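Local coordinates for DNA polymerase sliding clamp 2 (Thermococcus kodakarensis, PDB 3LX2), which forms a homotrimeric ring that encircles DNA and probably serves as a moving platform tethering the DNA polymerase and other processing proteins during replication, at residues Glu21-Gly35 against Tyr61-Lys74. Sequence-based numbering, arbitrary orientation.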
loop_
_atom_site.group_PDB
_atom_site.type_symbol
_atom_site.label_atom_id
_atom_site.label_comp_id
_atom_site.label_asym_id
_atom_site.label_seq_id
_atom_site.Cartn_x
_atom_site.Cartn_y
_atom_site.Cartn_z
ATOM N N GLU A 21 -12.658 -17.409 5.987
ATOM C CA GLU A 21 -11.560 -18.095 5.296
ATOM C C GLU A 21 -10.348 -18.175 6.213
ATOM O O GLU A 21 -9.450 -19.001 6.011
ATOM C CB GLU A 21 -11.217 -17.359 4.010
ATOM C CG GLU A 21 -10.260 -18.085 3.032
ATOM C CD GLU A 21 -8.830 -17.889 3.402
ATOM O OE1 GLU A 21 -8.514 -16.792 3.889
ATOM O OE2 GLU A 21 -8.008 -18.815 3.239
ATOM N N LYS A 22 -10.307 -17.311 7.219
ATOM C CA LYS A 22 -9.148 -17.282 8.095
ATOM C C LYS A 22 -9.078 -18.563 8.895
ATOM O O LYS A 22 -8.009 -18.967 9.217
ATOM C CB LYS A 22 -9.171 -16.070 9.048
ATOM C CG LYS A 22 -8.852 -14.727 8.365
ATOM C CD LYS A 22 -7.506 -14.817 7.631
ATOM C CE LYS A 22 -7.267 -13.622 6.743
ATOM N NZ LYS A 22 -7.040 -12.431 7.582
ATOM N N PHE A 23 -10.229 -19.204 9.157
ATOM C CA PHE A 23 -10.304 -20.367 10.048
ATOM C C PHE A 23 -10.630 -21.684 9.408
ATOM O O PHE A 23 -10.277 -22.725 9.973
ATOM C CB PHE A 23 -11.349 -20.144 11.154
ATOM C CG PHE A 23 -11.109 -18.904 11.939
ATOM C CD1 PHE A 23 -10.107 -18.878 12.918
ATOM C CD2 PHE A 23 -11.838 -17.742 11.671
ATOM C CE1 PHE A 23 -9.857 -17.707 13.659
ATOM C CE2 PHE A 23 -11.591 -16.575 12.406
ATOM C CZ PHE A 23 -10.592 -16.567 13.411
ATOM N N PHE A 24 -11.335 -21.636 8.277
ATOM C CA PHE A 24 -11.849 -22.813 7.596
ATOM C C PHE A 24 -11.505 -22.816 6.137
ATOM O O PHE A 24 -11.509 -21.790 5.492
ATOM C CB PHE A 24 -13.360 -22.893 7.733
ATOM C CG PHE A 24 -13.857 -22.473 9.074
ATOM C CD1 PHE A 24 -13.691 -23.308 10.185
ATOM C CD2 PHE A 24 -14.446 -21.248 9.239
ATOM C CE1 PHE A 24 -14.150 -22.906 11.441
ATOM C CE2 PHE A 24 -14.894 -20.847 10.466
ATOM C CZ PHE A 24 -14.740 -21.669 11.580
ATOM N N ASP A 25 -11.243 -23.999 5.609
ATOM C CA ASP A 25 -10.864 -24.141 4.218
ATOM C C ASP A 25 -12.139 -24.151 3.362
ATOM O O ASP A 25 -12.119 -23.722 2.210
ATOM C CB ASP A 25 -10.052 -25.434 4.021
ATOM C CG ASP A 25 -8.841 -25.524 4.974
ATOM O OD1 ASP A 25 -8.030 -24.579 5.035
ATOM O OD2 ASP A 25 -8.685 -26.562 5.676
ATOM N N GLU A 26 -13.223 -24.643 3.962
ATOM C CA GLU A 26 -14.458 -24.908 3.284
ATOM C C GLU A 26 -15.586 -24.512 4.191
ATOM O O GLU A 26 -15.467 -24.611 5.421
ATOM C CB GLU A 26 -14.620 -26.407 2.980
ATOM C CG GLU A 26 -13.307 -27.138 2.587
ATOM C CD GLU A 26 -13.562 -28.514 1.966
ATOM O OE1 GLU A 26 -14.345 -29.317 2.584
ATOM O OE2 GLU A 26 -12.985 -28.775 0.857
ATOM N N ALA A 27 -16.696 -24.049 3.610
ATOM C CA ALA A 27 -17.854 -23.821 4.436
ATOM C C ALA A 27 -19.116 -24.444 3.887
ATOM O O ALA A 27 -19.346 -24.480 2.685
ATOM C CB ALA A 27 -18.028 -22.396 4.646
ATOM N N VAL A 28 -19.917 -24.968 4.798
ATOM C CA VAL A 28 -21.234 -25.443 4.482
ATOM C C VAL A 28 -22.325 -24.411 4.747
ATOM O O VAL A 28 -22.594 -24.033 5.880
ATOM C CB VAL A 28 -21.539 -26.701 5.329
ATOM C CG1 VAL A 28 -22.946 -27.269 4.988
ATOM C CG2 VAL A 28 -20.410 -27.762 5.149
ATOM N N PHE A 29 -23.015 -24.004 3.704
ATOM C CA PHE A 29 -24.089 -23.050 3.874
ATOM C C PHE A 29 -25.421 -23.760 3.859
ATOM O O PHE A 29 -25.823 -24.328 2.864
ATOM C CB PHE A 29 -24.015 -21.987 2.788
ATOM C CG PHE A 29 -23.192 -20.769 3.168
ATOM C CD1 PHE A 29 -22.416 -20.750 4.324
ATOM C CD2 PHE A 29 -23.200 -19.627 2.363
ATOM C CE1 PHE A 29 -21.666 -19.647 4.671
ATOM C CE2 PHE A 29 -22.432 -18.521 2.711
ATOM C CZ PHE A 29 -21.673 -18.539 3.880
ATOM N N GLN A 30 -26.113 -23.751 4.981
ATOM C CA GLN A 30 -27.474 -24.223 4.930
ATOM C C GLN A 30 -28.383 -23.118 4.398
ATOM O O GLN A 30 -28.646 -22.123 5.061
ATOM C CB GLN A 30 -27.965 -24.733 6.272
ATOM C CG GLN A 30 -29.384 -25.325 6.213
ATOM C CD GLN A 30 -29.407 -26.696 5.523
ATOM O OE1 GLN A 30 -28.519 -27.558 5.780
ATOM N NE2 GLN A 30 -30.406 -26.905 4.628
ATOM N N VAL A 31 -28.857 -23.335 3.182
ATOM C CA VAL A 31 -29.737 -22.402 2.544
ATOM C C VAL A 31 -31.186 -22.799 2.773
ATOM O O VAL A 31 -31.672 -23.752 2.147
ATOM C CB VAL A 31 -29.487 -22.354 1.038
ATOM C CG1 VAL A 31 -30.204 -21.205 0.457
ATOM C CG2 VAL A 31 -28.023 -22.295 0.740
ATOM N N ASN A 32 -31.876 -22.043 3.630
ATOM C CA ASN A 32 -33.287 -22.281 3.945
ATOM C C ASN A 32 -34.230 -21.213 3.466
ATOM O O ASN A 32 -33.801 -20.154 2.984
ATOM C CB ASN A 32 -33.468 -22.384 5.440
ATOM C CG ASN A 32 -32.673 -23.464 6.002
ATOM O OD1 ASN A 32 -32.380 -24.439 5.294
ATOM N ND2 ASN A 32 -32.252 -23.318 7.260
ATOM N N MET A 33 -35.522 -21.490 3.631
ATOM C CA MET A 33 -36.554 -20.574 3.173
ATOM C C MET A 33 -36.416 -19.279 3.930
ATOM O O MET A 33 -36.524 -18.232 3.356
ATOM C CB MET A 33 -37.931 -21.165 3.417
ATOM C CG MET A 33 -38.435 -22.034 2.294
ATOM S SD MET A 33 -39.462 -20.981 1.263
ATOM C CE MET A 33 -40.717 -20.508 2.491
ATOM N N GLU A 34 -36.141 -19.345 5.222
ATOM C CA GLU A 34 -36.136 -18.115 6.004
ATOM C C GLU A 34 -34.726 -17.461 6.108
ATOM O O GLU A 34 -34.567 -16.331 6.632
ATOM C CB GLU A 34 -36.886 -18.308 7.358
ATOM C CG GLU A 34 -36.260 -19.290 8.397
ATOM C CD GLU A 34 -36.261 -20.819 8.014
ATOM O OE1 GLU A 34 -36.941 -21.280 7.045
ATOM O OE2 GLU A 34 -35.549 -21.572 8.734
ATOM N N GLY A 35 -33.730 -18.143 5.545
ATOM C CA GLY A 35 -32.432 -17.552 5.502
ATOM C C GLY A 35 -31.291 -18.518 5.356
ATOM O O GLY A 35 -31.517 -19.666 5.038
ATOM N N TYR A 61 -34.841 -12.605 -2.400
ATOM C CA TYR A 61 -34.486 -13.809 -1.777
ATOM C C TYR A 61 -35.509 -14.741 -2.292
ATOM O O TYR A 61 -36.689 -14.433 -2.196
ATOM C CB TYR A 61 -34.651 -13.676 -0.281
ATOM C CG TYR A 61 -34.052 -14.855 0.425
ATOM C CD1 TYR A 61 -32.708 -14.839 0.786
ATOM C CD2 TYR A 61 -34.819 -15.996 0.736
ATOM C CE1 TYR A 61 -32.132 -15.908 1.438
ATOM C CE2 TYR A 61 -34.252 -17.068 1.385
ATOM C CZ TYR A 61 -32.898 -17.018 1.733
ATOM O OH TYR A 61 -32.263 -18.058 2.373
ATOM N N SER A 62 -35.072 -15.867 -2.836
ATOM C CA SER A 62 -36.010 -16.870 -3.276
ATOM C C SER A 62 -35.391 -18.251 -3.392
ATOM O O SER A 62 -34.480 -18.465 -4.209
ATOM C CB SER A 62 -36.730 -16.436 -4.579
ATOM O OG SER A 62 -36.880 -17.541 -5.441
ATOM N N VAL A 63 -35.901 -19.163 -2.547
ATOM C CA VAL A 63 -35.455 -20.565 -2.470
ATOM C C VAL A 63 -36.608 -21.559 -2.650
ATOM O O VAL A 63 -37.713 -21.365 -2.114
ATOM C CB VAL A 63 -34.818 -20.888 -1.086
ATOM C CG1 VAL A 63 -34.482 -22.387 -0.991
ATOM C CG2 VAL A 63 -33.598 -19.982 -0.797
ATOM N N GLU A 64 -36.352 -22.621 -3.400
ATOM C CA GLU A 64 -37.357 -23.665 -3.566
ATOM C C GLU A 64 -37.145 -24.770 -2.542
ATOM O O GLU A 64 -37.581 -24.648 -1.398
ATOM C CB GLU A 64 -37.332 -24.188 -4.982
ATOM C CG GLU A 64 -37.214 -23.043 -5.927
ATOM C CD GLU A 64 -38.261 -23.046 -6.958
ATOM O OE1 GLU A 64 -38.396 -24.101 -7.634
ATOM O OE2 GLU A 64 -38.932 -21.988 -7.091
ATOM N N SER A 65 -36.460 -25.830 -2.933
ATOM C CA SER A 65 -36.016 -26.794 -1.956
ATOM C C SER A 65 -34.833 -26.250 -1.137
ATOM O O SER A 65 -33.839 -25.782 -1.699
ATOM C CB SER A 65 -35.632 -28.106 -2.630
ATOM O OG SER A 65 -36.741 -29.002 -2.618
ATOM N N GLU A 66 -34.963 -26.342 0.183
ATOM C CA GLU A 66 -33.910 -26.071 1.111
ATOM C C GLU A 66 -32.835 -27.110 1.017
ATOM O O GLU A 66 -33.125 -28.296 0.993
ATOM C CB GLU A 66 -34.468 -26.136 2.532
ATOM C CG GLU A 66 -35.885 -25.580 2.668
ATOM C CD GLU A 66 -36.250 -25.249 4.096
ATOM O OE1 GLU A 66 -36.242 -26.193 4.939
ATOM O OE2 GLU A 66 -36.566 -24.051 4.361
ATOM N N GLU A 67 -31.587 -26.659 1.013
ATOM C CA GLU A 67 -30.450 -27.542 0.977
ATOM C C GLU A 67 -29.165 -26.856 1.443
ATOM O O GLU A 67 -29.047 -25.616 1.409
ATOM C CB GLU A 67 -30.252 -28.121 -0.422
ATOM C CG GLU A 67 -29.860 -27.118 -1.483
ATOM C CD GLU A 67 -29.108 -27.772 -2.654
ATOM O OE1 GLU A 67 -29.531 -27.564 -3.819
ATOM O OE2 GLU A 67 -28.090 -28.489 -2.406
ATOM N N ALA A 68 -28.226 -27.698 1.872
ATOM C CA ALA A 68 -26.870 -27.319 2.190
ATOM C C ALA A 68 -25.992 -27.353 0.971
ATOM O O ALA A 68 -25.924 -28.378 0.275
ATOM C CB ALA A 68 -26.308 -28.264 3.219
ATOM N N ILE A 69 -25.286 -26.251 0.729
ATOM C CA ILE A 69 -24.206 -26.225 -0.253
ATOM C C ILE A 69 -22.875 -26.023 0.439
ATOM O O ILE A 69 -22.801 -25.449 1.540
ATOM C CB ILE A 69 -24.373 -25.120 -1.303
ATOM C CG1 ILE A 69 -24.752 -23.804 -0.630
ATOM C CG2 ILE A 69 -25.389 -25.539 -2.375
ATOM C CD1 ILE A 69 -24.800 -22.632 -1.578
ATOM N N ALA A 70 -21.813 -26.465 -0.210
ATOM C CA ALA A 70 -20.504 -26.423 0.373
ATOM C C ALA A 70 -19.504 -26.072 -0.719
ATOM O O ALA A 70 -19.626 -26.521 -1.856
ATOM C CB ALA A 70 -20.161 -27.798 1.017
ATOM N N PHE A 71 -18.515 -25.258 -0.386
ATOM C CA PHE A 71 -17.583 -24.827 -1.419
ATOM C C PHE A 71 -16.292 -24.314 -0.819
ATOM O O PHE A 71 -16.196 -24.074 0.377
ATOM C CB PHE A 71 -18.233 -23.763 -2.317
ATOM C CG PHE A 71 -18.982 -22.744 -1.542
ATOM C CD1 PHE A 71 -18.339 -21.619 -1.066
ATOM C CD2 PHE A 71 -20.317 -22.944 -1.227
ATOM C CE1 PHE A 71 -19.024 -20.695 -0.299
ATOM C CE2 PHE A 71 -21.007 -22.031 -0.475
ATOM C CZ PHE A 71 -20.360 -20.892 -0.020
ATOM N N ASP A 72 -15.297 -24.131 -1.668
ATOM C CA ASP A 72 -14.008 -23.758 -1.164
ATOM C C ASP A 72 -13.979 -22.254 -0.783
ATOM O O ASP A 72 -14.274 -21.387 -1.611
ATOM C CB ASP A 72 -12.938 -24.145 -2.150
ATOM C CG ASP A 72 -11.618 -24.082 -1.545
ATOM O OD1 ASP A 72 -11.380 -24.754 -0.526
ATOM O OD2 ASP A 72 -10.796 -23.339 -2.065
ATOM N N LEU A 73 -13.651 -21.969 0.486
ATOM C CA LEU A 73 -13.806 -20.621 0.989
ATOM C C LEU A 73 -12.838 -19.685 0.249
ATOM O O LEU A 73 -13.209 -18.608 -0.223
ATOM C CB LEU A 73 -13.671 -20.558 2.515
ATOM C CG LEU A 73 -14.916 -20.634 3.419
ATOM C CD1 LEU A 73 -14.626 -21.020 4.901
ATOM C CD2 LEU A 73 -15.725 -19.343 3.405
ATOM N N LYS A 74 -11.606 -20.134 0.085
ATOM C CA LYS A 74 -10.625 -19.329 -0.565
ATOM C C LYS A 74 -10.962 -19.119 -2.025
ATOM O O LYS A 74 -10.528 -18.147 -2.582
ATOM C CB LYS A 74 -9.229 -19.953 -0.411
ATOM C CG LYS A 74 -8.147 -19.190 -1.142
ATOM C CD LYS A 74 -6.753 -19.875 -1.146
ATOM C CE LYS A 74 -6.082 -19.856 0.224
ATOM N NZ LYS A 74 -6.413 -21.079 0.994
#
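Strands 26-31 and 67-72 pair antiparallel, their axes 4.5 Å apart at closest approach, with hydrogen-bonded pairs Ala-27/Phe-71, Phe-29/Ile-69 and Val-31/Glu-67. The face carrying Ala-27, Phe-29, Val-31, Ile-69 and Phe-71 is mostly apolar, though Glu-67 on the same face salt-bridges Lys-93 through OE1. An edge of the Phe-71 ring meets a face of Phe-29 in a T-shaped stack, the planes 87° apart and Phe-71 CZ 3.9 Å from Phe-29 CD2. Val-31 splits its branches, CG2 lying 3.9 Å from Ile-69 CG1 and CG1, anti to the backbone N (chi1 -169°), 3.8 Å from Val-63 CG2; Phe-3 adjoins all three residues. At the turn end, Tyr-61 OH donates to Asn-32 O at 2.7 Å, nearly in line with the carbonyl, while Met-33 N hydrogen-bonds to the anti side of Glu-66 OE2 at 2.9 Å, 28° out of the carboxylate plane. At the other end, Leu-73 N hydrogen-bonds to Asp-25 O, and Leu-73 CD1 packs against Phe-24 CB (3.6 Å) and Ala-27 CB. Strand 67-72, at one edge of its sheet within this chain, is joined through 26-31 to 35-41 and leads through N-cap Asp-72 into helix 73-80, in the N-terminal domain of the PCNA sliding-clamp fold.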